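Local coordinates for protein virulence factor (Pectobacterium carotovorum, PDB 2W3Y) that acts as an S-palmitoylated virulence factor of a Drosophila pathogen and binds to lipid vesicles, at residues D11-N16 against S98-P103; V129-F132 against V136-G139; S156-M159 against N165-Y168; K253-D256 against S260-D263. One frame throughout, in Å; residues are numbered along the deposited sequence.

Contact 1: residues D11-N16 against S98-P103; sequences DLYFQN and SNQLIP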
loop_
_atom_site.group_PDB
_atom_site.type_symbol
_atom_site.label_atom_id
_atom_site.label_comp_id
_atom_site.label_asym_id
_atom_site.label_seq_id
_atom_site.Cartn_x
_atom_site.Cartn_y
_atom_site.Cartn_z
ATOM N N ASP A 11 4.081 -17.336 -12.318
ATOM C CA ASP A 11 4.439 -16.955 -13.694
ATOM C C ASP A 11 3.333 -17.273 -14.713
ATOM O O ASP A 11 2.987 -16.423 -15.544
ATOM C CB ASP A 11 5.783 -17.573 -14.118
ATOM C CG ASP A 11 6.103 -17.349 -15.611
ATOM O OD1 ASP A 11 6.053 -16.195 -16.098
ATOM O OD2 ASP A 11 6.400 -18.347 -16.308
ATOM N N LEU A 12 2.764 -18.475 -14.630
ATOM C CA LEU A 12 1.685 -18.888 -15.534
ATOM C C LEU A 12 0.411 -18.057 -15.348
ATOM O O LEU A 12 -0.266 -17.721 -16.321
ATOM C CB LEU A 12 1.365 -20.378 -15.350
ATOM C CG LEU A 12 2.494 -21.402 -15.536
ATOM C CD1 LEU A 12 2.024 -22.814 -15.183
ATOM C CD2 LEU A 12 3.072 -21.346 -16.950
ATOM N N TYR A 13 0.095 -17.737 -14.091
ATOM C CA TYR A 13 -1.066 -16.911 -13.749
ATOM C C TYR A 13 -0.968 -15.539 -14.419
ATOM O O TYR A 13 -1.920 -15.058 -15.054
ATOM C CB TYR A 13 -1.200 -16.773 -12.217
ATOM C CG TYR A 13 -2.387 -15.926 -11.811
ATOM C CD1 TYR A 13 -3.675 -16.472 -11.772
ATOM C CD2 TYR A 13 -2.225 -14.568 -11.490
ATOM C CE1 TYR A 13 -4.779 -15.694 -11.426
ATOM C CE2 TYR A 13 -3.316 -13.787 -11.134
ATOM C CZ TYR A 13 -4.587 -14.357 -11.102
ATOM O OH TYR A 13 -5.668 -13.584 -10.752
ATOM N N PHE A 14 0.205 -14.932 -14.289
ATOM C CA PHE A 14 0.480 -13.622 -14.865
ATOM C C PHE A 14 0.638 -13.661 -16.386
ATOM O O PHE A 14 0.188 -12.738 -17.073
ATOM C CB PHE A 14 1.691 -12.989 -14.170
ATOM C CG PHE A 14 1.341 -12.304 -12.873
ATOM C CD1 PHE A 14 1.047 -13.046 -11.725
ATOM C CD2 PHE A 14 1.278 -10.909 -12.805
ATOM C CE1 PHE A 14 0.683 -12.411 -10.522
ATOM C CE2 PHE A 14 0.937 -10.268 -11.613
ATOM C CZ PHE A 14 0.640 -11.015 -10.466
ATOM N N GLN A 15 1.240 -14.737 -16.911
ATOM C CA GLN A 15 1.348 -14.931 -18.367
ATOM C C GLN A 15 -0.038 -14.916 -19.007
ATOM O O GLN A 15 -0.240 -14.309 -20.058
ATOM C CB GLN A 15 2.121 -16.229 -18.723
ATOM C CG GLN A 15 2.430 -16.418 -20.227
ATOM C CD GLN A 15 3.746 -15.748 -20.698
ATOM O OE1 GLN A 15 4.834 -16.175 -20.337
ATOM N NE2 GLN A 15 3.629 -14.724 -21.523
ATOM N N ASN A 16 -0.998 -15.557 -18.346
ATOM C CA ASN A 16 -2.359 -15.631 -18.857
ATOM C C ASN A 16 -3.083 -14.285 -18.827
ATOM O O ASN A 16 -3.800 -13.941 -19.775
ATOM C CB ASN A 16 -3.161 -16.686 -18.093
ATOM C CG ASN A 16 -4.588 -16.783 -18.574
ATOM O OD1 ASN A 16 -5.526 -16.508 -17.821
ATOM N ND2 ASN A 16 -4.767 -17.144 -19.847
ATOM N N SER A 98 -3.232 -10.657 -5.477
ATOM C CA SER A 98 -2.353 -10.789 -4.314
ATOM C C SER A 98 -2.252 -12.232 -3.763
ATOM O O SER A 98 -1.189 -12.647 -3.329
ATOM C CB SER A 98 -2.780 -9.816 -3.196
ATOM O OG SER A 98 -2.825 -8.477 -3.678
ATOM N N ASN A 99 -3.355 -12.980 -3.778
ATOM C CA ASN A 99 -3.361 -14.392 -3.353
ATOM C C ASN A 99 -2.495 -15.296 -4.249
ATOM O O ASN A 99 -2.243 -16.447 -3.919
ATOM C CB ASN A 99 -4.794 -14.942 -3.305
ATOM C CG ASN A 99 -5.574 -14.466 -2.077
ATOM O OD1 ASN A 99 -4.998 -14.098 -1.045
ATOM N ND2 ASN A 99 -6.896 -14.498 -2.183
ATOM N N GLN A 100 -2.046 -14.760 -5.378
ATOM C CA GLN A 100 -1.118 -15.455 -6.259
ATOM C C GLN A 100 0.330 -15.093 -5.933
ATOM O O GLN A 100 1.200 -15.977 -5.913
ATOM C CB GLN A 100 -1.448 -15.173 -7.723
ATOM C CG GLN A 100 -2.796 -15.714 -8.169
ATOM C CD GLN A 100 -2.923 -17.226 -8.001
ATOM O OE1 GLN A 100 -3.811 -17.706 -7.298
ATOM N NE2 GLN A 100 -2.034 -17.980 -8.647
ATOM N N LEU A 101 0.573 -13.811 -5.629
ATOM C CA LEU A 101 1.905 -13.304 -5.257
ATOM C C LEU A 101 2.410 -13.793 -3.896
ATOM O O LEU A 101 3.589 -14.133 -3.750
ATOM C CB LEU A 101 1.928 -11.747 -5.267
ATOM C CG LEU A 101 1.758 -11.044 -6.616
ATOM C CD1 LEU A 101 1.585 -9.523 -6.471
ATOM C CD2 LEU A 101 2.888 -11.379 -7.604
ATOM N N ILE A 102 1.518 -13.800 -2.904
ATOM C CA ILE A 102 1.870 -14.036 -1.491
ATOM C C ILE A 102 2.520 -15.415 -1.196
ATOM O O ILE A 102 3.589 -15.464 -0.601
ATOM C CB ILE A 102 0.660 -13.709 -0.519
ATOM C CG1 ILE A 102 0.227 -12.226 -0.621
ATOM C CG2 ILE A 102 0.949 -14.107 0.949
ATOM C CD1 ILE A 102 1.317 -11.206 -0.423
ATOM N N PRO A 103 1.885 -16.528 -1.619
ATOM C CA PRO A 103 2.492 -17.859 -1.414
ATOM C C PRO A 103 3.857 -17.998 -2.094
ATOM O O PRO A 103 4.753 -18.682 -1.575
ATOM C CB PRO A 103 1.486 -18.802 -2.072
ATOM C CG PRO A 103 0.210 -18.063 -2.081
ATOM C CD PRO A 103 0.576 -16.633 -2.290
#
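Tyr13 lies across Gln100, ring against side-chain methylene, where helix 9-18 packs against helix 91-105. The two run nearly antiparallel, with 151° between the axes of the short segments, and those axes stay 10.5 Å apart, so long side chains must bridge the gap. This is side packing of one helix on another and involves no polar bond between the segments. Tyr13 CG is anti to the backbone N, which carries the ring out toward helix 91-105. Gln100 CG, beside its own backbone N and anti to the carbonyl carbon, is thereby set over the ring, and the bend at chi2 turns the amide over the CG and CD1 side, its plane 34° from that of the ring. The next residue, Phe14, works differently: it meets Leu101 at about a right angle, Phe14 CZ lying 3.7 Å from Leu101 CD2, with the methyl neither squarely over the face nor at the edge. Here the packing goes deeper, since Phe246 meets the Phe14 ring edge-to-face and Val73 and Ala77 of helix 57-81 also touch it. Above the Tyr13 ring, Gln100 CG makes a CH-pi contact 3.4 Å from the ring centroid, only 6° off the normal.

Contact 2: residues V129-F132 against V136-G139; sequences VIQF and VIAG. With PLM (palmitic acid), chain C.
The carbonyl oxygen of Gln131 receives the backbone N-H of Val136 at 3.2 Å between Gln131 O and Val136 N. The bond is fairly straight, 161° at the hydrogen, and lies in the carbonyl plane on a lone pair. It ties the last turn of helix 125-134 to the start of strand 136-137, so the chain turns back beside the helix it has just left. The Gln131 side chain then runs alongside the new strand. Gln131 CB is 3.2 Å from Val136 O; chi1 of -66°, with CG anti to the carbonyl carbon, lays CG beside the same oxygen, and the extended chain beyond carries the amide on to the backbone of Ile137 and Ala138. Beside the hydrogen bond, Val136 CG2 lies 3.9 Å from Ile130 O and packs more loosely against Ile130 CG2. The other side of the helix belongs to the lipid: Val129 CG2 is 3.7 Å from C7 of palmitic acid, and the edge of the Phe132 ring meets the chain near its end, Phe132 CD2 to CE of the lipid being 3.8 Å. Ile130 and Val136 both rest on Phe49 of strand 40-49, Val129 and Ile130 touch Phe144 of helix 142-159, and Ile137 pairs through its backbone with Lys270 in a small two-stranded antiparallel sheet.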
loop_
_atom_site.group_PDB
_atom_site.type_symbol
_atom_site.label_atom_id
_atom_site.label_comp_id
_atom_site.label_asym_id
_atom_site.label_seq_id
_atom_site.Cartn_x
_atom_site.Cartn_y
_atom_site.Cartn_z
ATOM N N VAL A 129 -4.679 7.440 10.088
ATOM C CA VAL A 129 -4.428 6.615 8.887
ATOM C C VAL A 129 -3.086 5.871 8.966
ATOM O O VAL A 129 -3.048 4.666 8.752
ATOM C CB VAL A 129 -4.544 7.429 7.557
ATOM C CG1 VAL A 129 -4.128 6.593 6.348
ATOM C CG2 VAL A 129 -5.975 7.951 7.357
ATOM N N ILE A 130 -1.998 6.585 9.264
ATOM C CA ILE A 130 -0.672 5.949 9.349
ATOM C C ILE A 130 -0.660 4.870 10.440
ATOM O O ILE A 130 -0.165 3.752 10.226
ATOM C CB ILE A 130 0.497 6.991 9.586
ATOM C CG1 ILE A 130 0.612 7.997 8.438
ATOM C CG2 ILE A 130 1.852 6.292 9.810
ATOM C CD1 ILE A 130 0.983 7.406 7.047
ATOM N N GLN A 131 -1.226 5.200 11.600
ATOM C CA GLN A 131 -1.194 4.283 12.729
ATOM C C GLN A 131 -1.979 3.000 12.448
ATOM O O GLN A 131 -1.542 1.921 12.842
ATOM C CB GLN A 131 -1.646 4.962 14.019
ATOM C CG GLN A 131 -0.657 6.046 14.448
ATOM C CD GLN A 131 -0.899 6.591 15.846
ATOM O OE1 GLN A 131 -2.034 6.645 16.341
ATOM N NE2 GLN A 131 0.179 7.002 16.493
ATOM N N PHE A 132 -3.110 3.144 11.757
ATOM C CA PHE A 132 -3.924 2.006 11.310
ATOM C C PHE A 132 -3.219 1.223 10.190
ATOM O O PHE A 132 -3.224 0.013 10.203
ATOM C CB PHE A 132 -5.313 2.476 10.865
ATOM C CG PHE A 132 -6.203 1.367 10.326
ATOM C CD1 PHE A 132 -6.905 0.529 11.199
ATOM C CD2 PHE A 132 -6.341 1.174 8.947
ATOM C CE1 PHE A 132 -7.736 -0.498 10.708
ATOM C CE2 PHE A 132 -7.168 0.142 8.440
ATOM C CZ PHE A 132 -7.859 -0.686 9.316
ATOM N N VAL A 136 1.160 0.977 14.373
ATOM C CA VAL A 136 2.244 1.738 14.974
ATOM C C VAL A 136 1.726 2.877 15.843
ATOM O O VAL A 136 0.585 3.340 15.689
ATOM C CB VAL A 136 3.273 2.313 13.911
ATOM C CG1 VAL A 136 3.945 1.196 13.108
ATOM C CG2 VAL A 136 2.638 3.343 12.971
ATOM N N ILE A 137 2.574 3.293 16.782
ATOM C CA ILE A 137 2.428 4.583 17.455
ATOM C C ILE A 137 3.403 5.540 16.757
ATOM O O ILE A 137 4.624 5.376 16.842
ATOM C CB ILE A 137 2.713 4.472 18.964
ATOM C CG1 ILE A 137 1.749 3.451 19.594
ATOM C CG2 ILE A 137 2.582 5.844 19.659
ATOM C CD1 ILE A 137 2.199 2.883 20.895
ATOM N N ALA A 138 2.845 6.507 16.031
ATOM C CA ALA A 138 3.627 7.453 15.248
ATOM C C ALA A 138 4.002 8.662 16.087
ATOM O O ALA A 138 3.413 8.901 17.129
ATOM C CB ALA A 138 2.839 7.897 14.014
ATOM N N GLY A 139 4.995 9.410 15.617
ATOM C CA GLY A 139 5.323 10.708 16.189
ATOM C C GLY A 139 4.916 11.786 15.200
ATOM O O GLY A 139 3.733 11.954 14.902
HETATM C C1 PLM C . -7.748 15.237 4.525
HETATM O O2 PLM C . -8.339 16.323 4.285
HETATM C C2 PLM C . -8.506 13.917 4.452
HETATM C C3 PLM C . -8.111 13.049 3.261
HETATM C C4 PLM C . -8.907 11.745 3.177
HETATM C C5 PLM C . -8.423 10.687 4.169
HETATM C C6 PLM C . -9.512 9.677 4.530
HETATM C C7 PLM C . -8.915 8.421 5.160
HETATM C C8 PLM C . -9.878 7.703 6.112
HETATM C C9 PLM C . -10.358 6.402 5.470
HETATM C CA PLM C . -9.847 5.141 6.156
HETATM C CB PLM C . -8.891 4.363 5.260
HETATM C CC PLM C . -7.956 3.510 6.103
HETATM C CD PLM C . -6.529 3.531 5.574
HETATM C CE PLM C . -6.084 2.120 5.224
HETATM C CF PLM C . -4.569 2.015 5.127
#

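Contact 3: residues S156-M159 against N165-Y168; sequences SAEM and NYNY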
loop_
_atom_site.group_PDB
_atom_site.type_symbol
_atom_site.label_atom_id
_atom_site.label_comp_id
_atom_site.label_asym_id
_atom_site.label_seq_id
_atom_site.Cartn_x
_atom_site.Cartn_y
_atom_site.Cartn_z
ATOM N N SER A 156 -12.059 14.534 -3.051
ATOM C CA SER A 156 -13.351 15.130 -2.727
ATOM C C SER A 156 -14.126 15.507 -3.981
ATOM O O SER A 156 -15.332 15.199 -4.101
ATOM C CB SER A 156 -13.137 16.373 -1.845
ATOM O OG SER A 156 -14.374 16.988 -1.506
ATOM N N ALA A 157 -13.433 16.178 -4.900
ATOM C CA ALA A 157 -13.969 16.502 -6.215
ATOM C C ALA A 157 -14.514 15.272 -6.958
ATOM O O ALA A 157 -15.627 15.315 -7.506
ATOM C CB ALA A 157 -12.912 17.219 -7.064
ATOM N N GLU A 158 -13.756 14.176 -6.976
ATOM C CA GLU A 158 -14.223 12.964 -7.669
ATOM C C GLU A 158 -15.413 12.297 -6.987
ATOM O O GLU A 158 -16.399 12.000 -7.655
ATOM C CB GLU A 158 -13.101 11.935 -7.884
ATOM C CG GLU A 158 -11.943 12.398 -8.769
ATOM C CD GLU A 158 -12.290 12.514 -10.245
ATOM O OE1 GLU A 158 -13.463 12.300 -10.629
ATOM O OE2 GLU A 158 -11.369 12.821 -11.041
ATOM N N MET A 159 -15.317 12.063 -5.678
ATOM C CA MET A 159 -16.364 11.359 -4.918
ATOM C C MET A 159 -17.711 12.073 -4.854
ATOM O O MET A 159 -18.752 11.429 -4.760
ATOM C CB MET A 159 -15.879 10.936 -3.513
ATOM C CG MET A 159 -15.708 12.013 -2.429
ATOM S SD MET A 159 -15.026 11.296 -0.864
ATOM C CE MET A 159 -14.038 9.948 -1.537
ATOM N N ASN A 165 -21.497 5.138 -3.649
ATOM C CA ASN A 165 -20.317 4.872 -2.816
ATOM C C ASN A 165 -19.079 5.061 -3.682
ATOM O O ASN A 165 -19.122 4.780 -4.886
ATOM C CB ASN A 165 -20.336 3.454 -2.238
ATOM C CG ASN A 165 -21.446 3.234 -1.188
ATOM O OD1 ASN A 165 -22.039 4.181 -0.628
ATOM N ND2 ASN A 165 -21.686 1.962 -0.885
ATOM N N TYR A 166 -17.995 5.542 -3.080
ATOM C CA TYR A 166 -16.745 5.803 -3.803
ATOM C C TYR A 166 -15.642 4.847 -3.284
ATOM O O TYR A 166 -15.197 4.936 -2.129
ATOM C CB TYR A 166 -16.334 7.279 -3.650
ATOM C CG TYR A 166 -15.139 7.696 -4.489
ATOM C CD1 TYR A 166 -15.302 8.123 -5.823
ATOM C CD2 TYR A 166 -13.835 7.637 -3.959
ATOM C CE1 TYR A 166 -14.189 8.498 -6.592
ATOM C CE2 TYR A 166 -12.739 8.023 -4.712
ATOM C CZ TYR A 166 -12.914 8.441 -6.016
ATOM O OH TYR A 166 -11.798 8.802 -6.744
ATOM N N ASN A 167 -15.230 3.915 -4.137
ATOM C CA ASN A 167 -14.227 2.902 -3.759
ATOM C C ASN A 167 -12.831 3.485 -3.540
ATOM O O ASN A 167 -12.381 4.322 -4.323
ATOM C CB ASN A 167 -14.159 1.781 -4.799
ATOM C CG ASN A 167 -15.427 0.921 -4.819
ATOM O OD1 ASN A 167 -15.955 0.555 -3.776
ATOM N ND2 ASN A 167 -15.910 0.605 -6.011
ATOM N N TYR A 168 -12.158 3.012 -2.492
ATOM C CA TYR A 168 -10.917 3.628 -2.000
ATOM C C TYR A 168 -9.973 2.558 -1.462
ATOM O O TYR A 168 -10.280 1.881 -0.469
ATOM C CB TYR A 168 -11.239 4.672 -0.928
ATOM C CG TYR A 168 -10.073 5.507 -0.392
ATOM C CD1 TYR A 168 -9.232 6.235 -1.254
ATOM C CD2 TYR A 168 -9.856 5.607 0.982
ATOM C CE1 TYR A 168 -8.166 7.021 -0.739
ATOM C CE2 TYR A 168 -8.820 6.395 1.506
ATOM C CZ TYR A 168 -7.973 7.095 0.635
ATOM O OH TYR A 168 -6.959 7.882 1.168
#
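The Tyr166 ring carries Met159 on one face: Met159 CB sits 3.4 Å above the ring plane, displaced toward the rim on the CG side. The contact closes a helix-to-strand connection: the C-terminal turn of helix 142-159 packs on the first residue of strand 166-179 in the main mixed sheet. Met159 and Tyr166 cross at about a right angle, and the methionine touches the ring twice. Its CB makes a CH-pi contact, 3.8 Å from the ring centroid and 26° off the normal. Its chain is then bent at chi3 (30°), curling the methyl back so that Met159 CE reaches Tyr166 CD2 at 3.4 Å. The ring reaches the methionine because its CG is anti to the backbone N, sending the ring out from the strand toward the helix. Farther along the ring, Glu158 lies by the phenol end. Its carboxylate plane is only 13° from that of the ring, but the carboxylate leads away from the strand and forms a salt bridge with Lys161; what touches the tyrosine is the Glu158 methylene. The phenol hydroxyl is itself hydrogen-bonded to the backbone oxygen of Ser37, which holds the ring end toward strand 36-37. Leu36 touches both Glu158 and Tyr166, while Phe198 of strand 185-198 lies against Met159. At the phenol end, Glu158 CB is 3.6 Å from Tyr166 OH.

Contact 4: residues K253-D256 against S260-D263; sequences KAID and SYFD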
loop_
_atom_site.group_PDB
_atom_site.type_symbol
_atom_site.label_atom_id
_atom_site.label_comp_id
_atom_site.label_asym_id
_atom_site.label_seq_id
_atom_site.Cartn_x
_atom_site.Cartn_y
_atom_site.Cartn_z
ATOM N N LYS A 253 4.346 0.284 -14.888
ATOM C CA LYS A 253 4.807 1.671 -14.789
ATOM C C LYS A 253 5.087 2.034 -13.331
ATOM O O LYS A 253 4.423 1.537 -12.431
ATOM C CB LYS A 253 3.736 2.613 -15.348
ATOM C CG LYS A 253 4.007 3.131 -16.754
ATOM C CD LYS A 253 3.672 2.129 -17.812
ATOM C CE LYS A 253 3.801 2.779 -19.187
ATOM N NZ LYS A 253 3.991 1.776 -20.260
ATOM N N ALA A 254 6.072 2.896 -13.106
ATOM C CA ALA A 254 6.453 3.307 -11.752
ATOM C C ALA A 254 5.291 3.931 -10.960
ATOM O O ALA A 254 4.670 4.904 -11.405
ATOM C CB ALA A 254 7.658 4.263 -11.799
ATOM N N ILE A 255 5.012 3.377 -9.783
ATOM C CA ILE A 255 4.018 3.980 -8.878
ATOM C C ILE A 255 4.443 5.357 -8.368
ATOM O O ILE A 255 3.589 6.179 -8.031
ATOM C CB ILE A 255 3.560 3.049 -7.708
ATOM C CG1 ILE A 255 4.700 2.777 -6.705
ATOM C CG2 ILE A 255 2.930 1.754 -8.257
ATOM C CD1 ILE A 255 4.260 2.114 -5.404
ATOM N N ASP A 256 5.750 5.628 -8.344
ATOM C CA ASP A 256 6.221 6.973 -7.950
ATOM C C ASP A 256 5.900 8.099 -8.953
ATOM O O ASP A 256 6.063 9.288 -8.633
ATOM C CB ASP A 256 7.696 6.968 -7.486
ATOM C CG ASP A 256 8.702 6.774 -8.631
ATOM O OD1 ASP A 256 8.307 6.776 -9.808
ATOM O OD2 ASP A 256 9.916 6.628 -8.325
ATOM N N SER A 260 -1.370 9.926 -6.905
ATOM C CA SER A 260 -1.671 9.520 -5.521
ATOM C C SER A 260 -0.471 9.010 -4.701
ATOM O O SER A 260 -0.659 8.454 -3.617
ATOM C CB SER A 260 -2.755 8.428 -5.516
ATOM O OG SER A 260 -2.259 7.216 -6.092
ATOM N N TYR A 261 0.745 9.174 -5.206
ATOM C CA TYR A 261 1.926 8.576 -4.560
ATOM C C TYR A 261 2.528 9.449 -3.467
ATOM O O TYR A 261 2.614 10.660 -3.622
ATOM C CB TYR A 261 3.013 8.271 -5.602
ATOM C CG TYR A 261 4.315 7.741 -5.020
ATOM C CD1 TYR A 261 4.447 6.400 -4.654
ATOM C CD2 TYR A 261 5.423 8.589 -4.851
ATOM C CE1 TYR A 261 5.667 5.906 -4.124
ATOM C CE2 TYR A 261 6.621 8.113 -4.328
ATOM C CZ TYR A 261 6.741 6.780 -3.973
ATOM O OH TYR A 261 7.939 6.337 -3.468
ATOM N N PHE A 262 2.945 8.809 -2.376
ATOM C CA PHE A 262 3.708 9.446 -1.305
ATOM C C PHE A 262 4.661 8.416 -0.705
ATOM O O PHE A 262 4.313 7.242 -0.582
ATOM C CB PHE A 262 2.771 9.972 -0.212
ATOM C CG PHE A 262 3.484 10.639 0.956
ATOM C CD1 PHE A 262 3.937 11.957 0.856
ATOM C CD2 PHE A 262 3.687 9.948 2.152
ATOM C CE1 PHE A 262 4.596 12.579 1.941
ATOM C CE2 PHE A 262 4.337 10.563 3.248
ATOM C CZ PHE A 262 4.799 11.873 3.134
ATOM N N ASP A 263 5.854 8.863 -0.337
ATOM C CA ASP A 263 6.763 8.057 0.468
ATOM C C ASP A 263 7.364 8.922 1.557
ATOM O O ASP A 263 7.474 10.137 1.400
ATOM C CB ASP A 263 7.882 7.458 -0.382
ATOM C CG ASP A 263 8.884 8.511 -0.834
ATOM O OD1 ASP A 263 8.535 9.287 -1.744
ATOM O OD2 ASP A 263 10.006 8.569 -0.272
#
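The connection from helix 237-250 into strand 262-266 of the mixed sheet makes this contact: the short 3-10 turn containing Ile255 and Asp256 lies against Tyr261, the residue just before the strand. Asp256 covers one face of the Tyr261 ring with its backbone and CB, not with its carboxylate. Asp256 CA stands over the ring centre, a CH-pi contact of 3.5 Å to the centroid and 11° off the normal, and Asp256 CB is 3.5 Å from Tyr261 CE2. Across the ring, on the opposite face, the backbone N of Asp263 sits 4.1 Å above the plane toward the rim, so the tyrosine is sandwiched between the turn and its own strand. Chi1 of 176° places Tyr261 CG anti to the backbone N and swings the ring toward the turn. Its hydroxyl is hydrogen-bonded to Glu68 of helix 57-81, which helps fix the far end of the ring. Ile255 crosses the tyrosine at about a right angle and approaches through CG1, a looser contact of 4.2 Å to Tyr261 CE1; it also packs on Val71 and Ala72 of the same helix. Closer in, Ile255 O lies 3.3 Å from Tyr261 CB.

Contacts 2 and 3 are the buried ones, whereas contacts 1 and 4 are only partly buried. Contact 1 stands apart as helix against helix, on the opposite side of the chain's centre from contact 2, their centres about 31 Å apart. The other three are local, each closing a short connection that leads into a strand, and contacts 3 and 4 both reach the mixed sheet. Contact 2 alone has a hydrogen bond between its segments and touches the palmitic acid directly; in contact 3 the Met159 side chain remains about 7 Å from it. Contacts 1, 3 and 4 instead each place aliphatic carbon over a tyrosine face. Helix 57-81 backs both contacts 1 and 4.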